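SAP-like pentraxin (Limulus polyphemus, PDB 3FLP) probably acts as a calcium-dependent, sugar-binding lectin of the pentraxin family, assembling into doubly stacked rings of seven subunits. Local coordinates at residues S160-A172 and G186-E198. Numbering follows the deposited sequence.
Sequences SGELSDLQVWDEA and GIRPRGNVISWME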
loop_
_atom_site.group_PDB
_atom_site.type_symbol
_atom_site.label_atom_id
_atom_site.label_comp_id
_atom_site.label_asym_id
_atom_site.label_seq_id
_atom_site.Cartn_x
_atom_site.Cartn_y
_atom_site.Cartn_z
ATOM N N SER A 160 -2.759 -23.496 45.254
ATOM C CA SER A 160 -3.178 -22.105 45.331
ATOM C C SER A 160 -2.221 -21.236 44.526
ATOM O O SER A 160 -1.016 -21.480 44.503
ATOM C CB SER A 160 -3.216 -21.641 46.789
ATOM O OG SER A 160 -4.241 -22.321 47.495
ATOM N N GLY A 161 -2.772 -20.224 43.868
ATOM C CA GLY A 161 -1.970 -19.331 43.059
ATOM C C GLY A 161 -2.815 -18.814 41.916
ATOM O O GLY A 161 -4.042 -18.906 41.956
ATOM N N GLU A 162 -2.166 -18.269 40.894
ATOM C CA GLU A 162 -2.886 -17.745 39.745
ATOM C C GLU A 162 -2.541 -18.583 38.517
ATOM O O GLU A 162 -1.405 -19.041 38.353
ATOM C CB GLU A 162 -2.531 -16.267 39.535
ATOM C CG GLU A 162 -2.854 -15.420 40.773
ATOM C CD GLU A 162 -2.408 -13.972 40.670
ATOM O OE1 GLU A 162 -1.740 -13.599 39.686
ATOM O OE2 GLU A 162 -2.720 -13.198 41.590
ATOM N N LEU A 163 -3.531 -18.791 37.659
ATOM C CA LEU A 163 -3.330 -19.596 36.464
ATOM C C LEU A 163 -3.969 -18.957 35.237
ATOM O O LEU A 163 -5.031 -18.342 35.325
ATOM C CB LEU A 163 -3.911 -20.997 36.700
ATOM C CG LEU A 163 -3.770 -22.055 35.609
ATOM C CD1 LEU A 163 -3.786 -23.445 36.248
ATOM C CD2 LEU A 163 -4.885 -21.898 34.587
ATOM N N SER A 164 -3.308 -19.093 34.095
ATOM C CA SER A 164 -3.848 -18.559 32.854
ATOM C C SER A 164 -3.254 -19.254 31.637
ATOM O O SER A 164 -2.273 -19.992 31.742
ATOM C CB SER A 164 -3.623 -17.050 32.758
ATOM O OG SER A 164 -2.374 -16.757 32.185
ATOM N N ASP A 165 -3.893 -19.046 30.489
ATOM C CA ASP A 165 -3.444 -19.605 29.218
ATOM C C ASP A 165 -3.266 -21.131 29.246
ATOM O O ASP A 165 -2.243 -21.655 28.805
ATOM C CB ASP A 165 -2.131 -18.926 28.812
ATOM C CG ASP A 165 -1.959 -18.812 27.307
ATOM O OD1 ASP A 165 -2.745 -19.419 26.545
ATOM O OD2 ASP A 165 -1.015 -18.111 26.887
ATOM N N LEU A 166 -4.266 -21.841 29.763
ATOM C CA LEU A 166 -4.219 -23.304 29.817
ATOM C C LEU A 166 -4.516 -23.853 28.424
ATOM O O LEU A 166 -5.582 -23.602 27.862
ATOM C CB LEU A 166 -5.257 -23.850 30.803
ATOM C CG LEU A 166 -5.508 -25.365 30.768
ATOM C CD1 LEU A 166 -4.263 -26.126 31.275
ATOM C CD2 LEU A 166 -6.730 -25.687 31.628
ATOM N N GLN A 167 -3.569 -24.603 27.871
ATOM C CA GLN A 167 -3.726 -25.183 26.543
ATOM C C GLN A 167 -3.390 -26.674 26.608
ATOM O O GLN A 167 -2.325 -27.056 27.096
ATOM C CB GLN A 167 -2.791 -24.481 25.557
ATOM C CG GLN A 167 -2.885 -22.952 25.551
ATOM C CD GLN A 167 -4.242 -22.424 25.104
ATOM O OE1 GLN A 167 -5.045 -23.146 24.506
ATOM N NE2 GLN A 167 -4.495 -21.155 25.379
ATOM N N VAL A 168 -4.300 -27.505 26.106
ATOM C CA VAL A 168 -4.133 -28.957 26.124
ATOM C C VAL A 168 -4.301 -29.584 24.737
ATOM O O VAL A 168 -5.283 -29.318 24.046
ATOM C CB VAL A 168 -5.170 -29.613 27.083
ATOM C CG1 VAL A 168 -4.957 -31.132 27.144
ATOM C CG2 VAL A 168 -5.053 -28.988 28.490
ATOM N N TRP A 169 -3.337 -30.422 24.352
ATOM C CA TRP A 169 -3.330 -31.126 23.068
ATOM C C TRP A 169 -3.318 -32.630 23.342
ATOM O O TRP A 169 -2.769 -33.070 24.353
ATOM C CB TRP A 169 -2.058 -30.799 22.275
ATOM C CG TRP A 169 -1.957 -29.415 21.719
ATOM C CD1 TRP A 169 -2.333 -28.999 20.475
ATOM C CD2 TRP A 169 -1.383 -28.274 22.367
ATOM N NE1 TRP A 169 -2.021 -27.668 20.303
ATOM C CE2 TRP A 169 -1.436 -27.200 21.448
ATOM C CE3 TRP A 169 -0.826 -28.054 23.634
ATOM C CZ2 TRP A 169 -0.951 -25.923 21.757
ATOM C CZ3 TRP A 169 -0.343 -26.784 23.943
ATOM C CH2 TRP A 169 -0.411 -25.733 23.006
ATOM N N ASP A 170 -3.904 -33.420 22.446
ATOM C CA ASP A 170 -3.893 -34.867 22.639
ATOM C C ASP A 170 -2.731 -35.476 21.844
ATOM O O ASP A 170 -2.838 -36.550 21.250
ATOM C CB ASP A 170 -5.241 -35.474 22.228
ATOM C CG ASP A 170 -5.549 -35.299 20.754
ATOM O OD1 ASP A 170 -4.959 -34.422 20.102
ATOM O OD2 ASP A 170 -6.410 -36.046 20.246
ATOM N N GLU A 171 -1.616 -34.752 21.840
ATOM C CA GLU A 171 -0.396 -35.171 21.163
ATOM C C GLU A 171 0.765 -34.861 22.093
ATOM O O GLU A 171 0.604 -34.107 23.050
ATOM C CB GLU A 171 -0.211 -34.416 19.838
ATOM C CG GLU A 171 -1.249 -34.777 18.768
ATOM C CD GLU A 171 -0.723 -34.596 17.352
ATOM O OE1 GLU A 171 0.444 -34.965 17.105
ATOM O OE2 GLU A 171 -1.475 -34.105 16.483
ATOM N N ALA A 172 1.925 -35.454 21.825
ATOM C CA ALA A 172 3.111 -35.212 22.641
ATOM C C ALA A 172 3.998 -34.209 21.911
ATOM O O ALA A 172 4.833 -34.590 21.091
ATOM C CB ALA A 172 3.873 -36.510 22.869
ATOM N N GLY A 186 5.005 -14.787 21.139
ATOM C CA GLY A 186 4.946 -15.737 20.043
ATOM C C GLY A 186 3.548 -15.833 19.463
ATOM O O GLY A 186 2.745 -14.913 19.606
ATOM N N ILE A 187 3.250 -16.952 18.814
ATOM C CA ILE A 187 1.941 -17.146 18.205
ATOM C C ILE A 187 0.861 -17.472 19.232
ATOM O O ILE A 187 -0.327 -17.398 18.928
ATOM C CB ILE A 187 1.989 -18.268 17.147
ATOM C CG1 ILE A 187 2.335 -19.600 17.812
ATOM C CG2 ILE A 187 3.038 -17.930 16.086
ATOM C CD1 ILE A 187 2.429 -20.758 16.840
ATOM N N ARG A 188 1.282 -17.822 20.446
ATOM C CA ARG A 188 0.351 -18.160 21.518
ATOM C C ARG A 188 -0.714 -19.154 21.029
ATOM O O ARG A 188 -1.896 -18.815 20.894
ATOM C CB ARG A 188 -0.282 -16.878 22.044
ATOM C CG ARG A 188 0.752 -15.920 22.662
ATOM C CD ARG A 188 1.257 -16.452 24.000
ATOM N NE ARG A 188 0.227 -16.359 25.036
ATOM C CZ ARG A 188 -0.071 -15.235 25.689
ATOM N NH1 ARG A 188 0.591 -14.117 25.412
ATOM N NH2 ARG A 188 -1.029 -15.226 26.612
ATOM N N PRO A 189 -0.291 -20.402 20.753
ATOM C CA PRO A 189 -1.105 -21.527 20.273
ATOM C C PRO A 189 -2.266 -21.893 21.191
ATOM O O PRO A 189 -2.229 -21.618 22.389
ATOM C CB PRO A 189 -0.096 -22.676 20.184
ATOM C CG PRO A 189 1.190 -21.985 19.934
ATOM C CD PRO A 189 1.121 -20.808 20.872
ATOM N N ARG A 190 -3.280 -22.534 20.615
ATOM C CA ARG A 190 -4.455 -22.973 21.360
ATOM C C ARG A 190 -4.555 -24.497 21.259
ATOM O O ARG A 190 -4.511 -25.052 20.164
ATOM C CB ARG A 190 -5.725 -22.352 20.779
ATOM C CG ARG A 190 -5.709 -20.836 20.692
ATOM C CD ARG A 190 -6.929 -20.350 19.932
ATOM N NE ARG A 190 -6.972 -18.898 19.809
ATOM C CZ ARG A 190 -6.119 -18.180 19.084
ATOM N NH1 ARG A 190 -5.142 -18.775 18.403
ATOM N NH2 ARG A 190 -6.250 -16.860 19.035
ATOM N N GLY A 191 -4.687 -25.166 22.401
ATOM C CA GLY A 191 -4.786 -26.614 22.395
ATOM C C GLY A 191 -6.034 -27.092 21.668
ATOM O O GLY A 191 -7.035 -26.376 21.630
ATOM N N ASN A 192 -5.978 -28.296 21.098
ATOM C CA ASN A 192 -7.119 -28.855 20.377
ATOM C C ASN A 192 -8.083 -29.598 21.311
ATOM O O ASN A 192 -9.226 -29.839 20.956
ATOM C CB ASN A 192 -6.646 -29.797 19.251
ATOM C CG ASN A 192 -6.067 -31.109 19.773
ATOM O OD1 ASN A 192 -5.207 -31.126 20.659
ATOM N ND2 ASN A 192 -6.528 -32.214 19.214
ATOM N N VAL A 193 -7.613 -29.965 22.499
ATOM C CA VAL A 193 -8.456 -30.657 23.471
ATOM C C VAL A 193 -9.099 -29.587 24.355
ATOM O O VAL A 193 -10.318 -29.537 24.504
ATOM C CB VAL A 193 -7.616 -31.626 24.330
ATOM C CG1 VAL A 193 -8.486 -32.292 25.377
ATOM C CG2 VAL A 193 -6.976 -32.677 23.436
ATOM N N ILE A 194 -8.266 -28.729 24.937
ATOM C CA ILE A 194 -8.743 -27.628 25.767
ATOM C C ILE A 194 -8.034 -26.353 25.329
ATOM O O ILE A 194 -6.807 -26.310 25.263
ATOM C CB ILE A 194 -8.444 -27.836 27.277
ATOM C CG1 ILE A 194 -9.352 -28.922 27.856
ATOM C CG2 ILE A 194 -8.664 -26.530 28.041
ATOM C CD1 ILE A 194 -9.119 -29.171 29.342
ATOM N N SER A 195 -8.817 -25.331 25.006
ATOM C CA SER A 195 -8.275 -24.041 24.616
ATOM C C SER A 195 -8.801 -23.061 25.660
ATOM O O SER A 195 -10.009 -22.916 25.821
ATOM C CB SER A 195 -8.758 -23.643 23.218
ATOM O OG SER A 195 -8.286 -22.346 22.881
ATOM N N TRP A 196 -7.888 -22.409 26.375
ATOM C CA TRP A 196 -8.252 -21.476 27.431
ATOM C C TRP A 196 -9.366 -20.499 27.058
ATOM O O TRP A 196 -9.271 -19.777 26.071
ATOM C CB TRP A 196 -7.019 -20.690 27.877
ATOM C CG TRP A 196 -7.224 -19.905 29.149
ATOM C CD1 TRP A 196 -6.901 -18.596 29.368
ATOM C CD2 TRP A 196 -7.707 -20.411 30.401
ATOM N NE1 TRP A 196 -7.141 -18.257 30.680
ATOM C CE2 TRP A 196 -7.634 -19.353 31.336
ATOM C CE3 TRP A 196 -8.187 -21.657 30.824
ATOM C CZ2 TRP A 196 -8.021 -19.505 32.670
ATOM C CZ3 TRP A 196 -8.573 -21.808 32.149
ATOM C CH2 TRP A 196 -8.486 -20.738 33.057
ATOM N N MET A 197 -10.419 -20.494 27.871
ATOM C CA MET A 197 -11.567 -19.621 27.682
ATOM C C MET A 197 -12.418 -19.932 26.442
ATOM O O MET A 197 -13.319 -19.162 26.100
ATOM C CB MET A 197 -11.111 -18.155 27.658
ATOM C CG MET A 197 -10.364 -17.704 28.917
ATOM S SD MET A 197 -11.264 -18.015 30.470
ATOM C CE MET A 197 -12.593 -16.751 30.389
ATOM N N GLU A 198 -12.131 -21.037 25.762
ATOM C CA GLU A 198 -12.928 -21.432 24.600
ATOM C C GLU A 198 -13.662 -22.737 24.917
ATOM O O GLU A 198 -14.501 -23.193 24.147
ATOM C CB GLU A 198 -12.058 -21.610 23.346
ATOM C CG GLU A 198 -11.360 -20.326 22.882
ATOM C CD GLU A 198 -10.791 -20.424 21.468
ATOM O OE1 GLU A 198 -10.206 -21.474 21.118
ATOM O OE2 GLU A 198 -10.917 -19.442 20.707
HETATM O O HOH W 1 -1.540 -19.423 24.184
HETATM O O HOH W 2 -7.284 -19.998 24.183
#
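A classic beta bulge sets two residues, V193 and I194, against the single residue V168: their two amides reach V168 O from the same face of its carbonyl plane, V193 N at 2.9 Å and I194 N at 3.2 Å. The return bond from V168 N to I194 O (2.9 Å) is nearly straight, and the branched side chains of V168 and I194 lie side by side, as suits beta-formers facing the core. Before the bulge, the CA of G191 sits over one face of the W169 indole, 3.6 Å from the centroid of the five-membered ring, a CH-pi contact; with no CB, G191 also brings its CA to 3.2 Å from V168 O. Q167 has the length to tie down this turn. Bent at chi2 (-64°), it accepts from G191 N through OE1, while NE2 donates to D165 OD1 within the amide plane. D165 OD2 in turn receives R188 NE (2.8 Å) and NH2 in a side-on salt bridge; R39 also pairs with this oxygen, so the buried carboxylate probably stays charged. At the other end N192 and D170 exchange two bonds: N192 OD1 takes D170 N on a lone pair, and ND2 donates to D170 OD1. W196, flat and broad, lays one indole face over the S164-D165 backbone, D165 N standing 3.2 Å above the ring plane, and its NE1 bonds to V7 O. The contact thus adds the short strand 194-195 to strand 161-169 in one sheet of the pentraxin jelly roll; L166 and I194 meet F24 of the other sheet, while strands 7-11 and 33-42 also pair with 161-169.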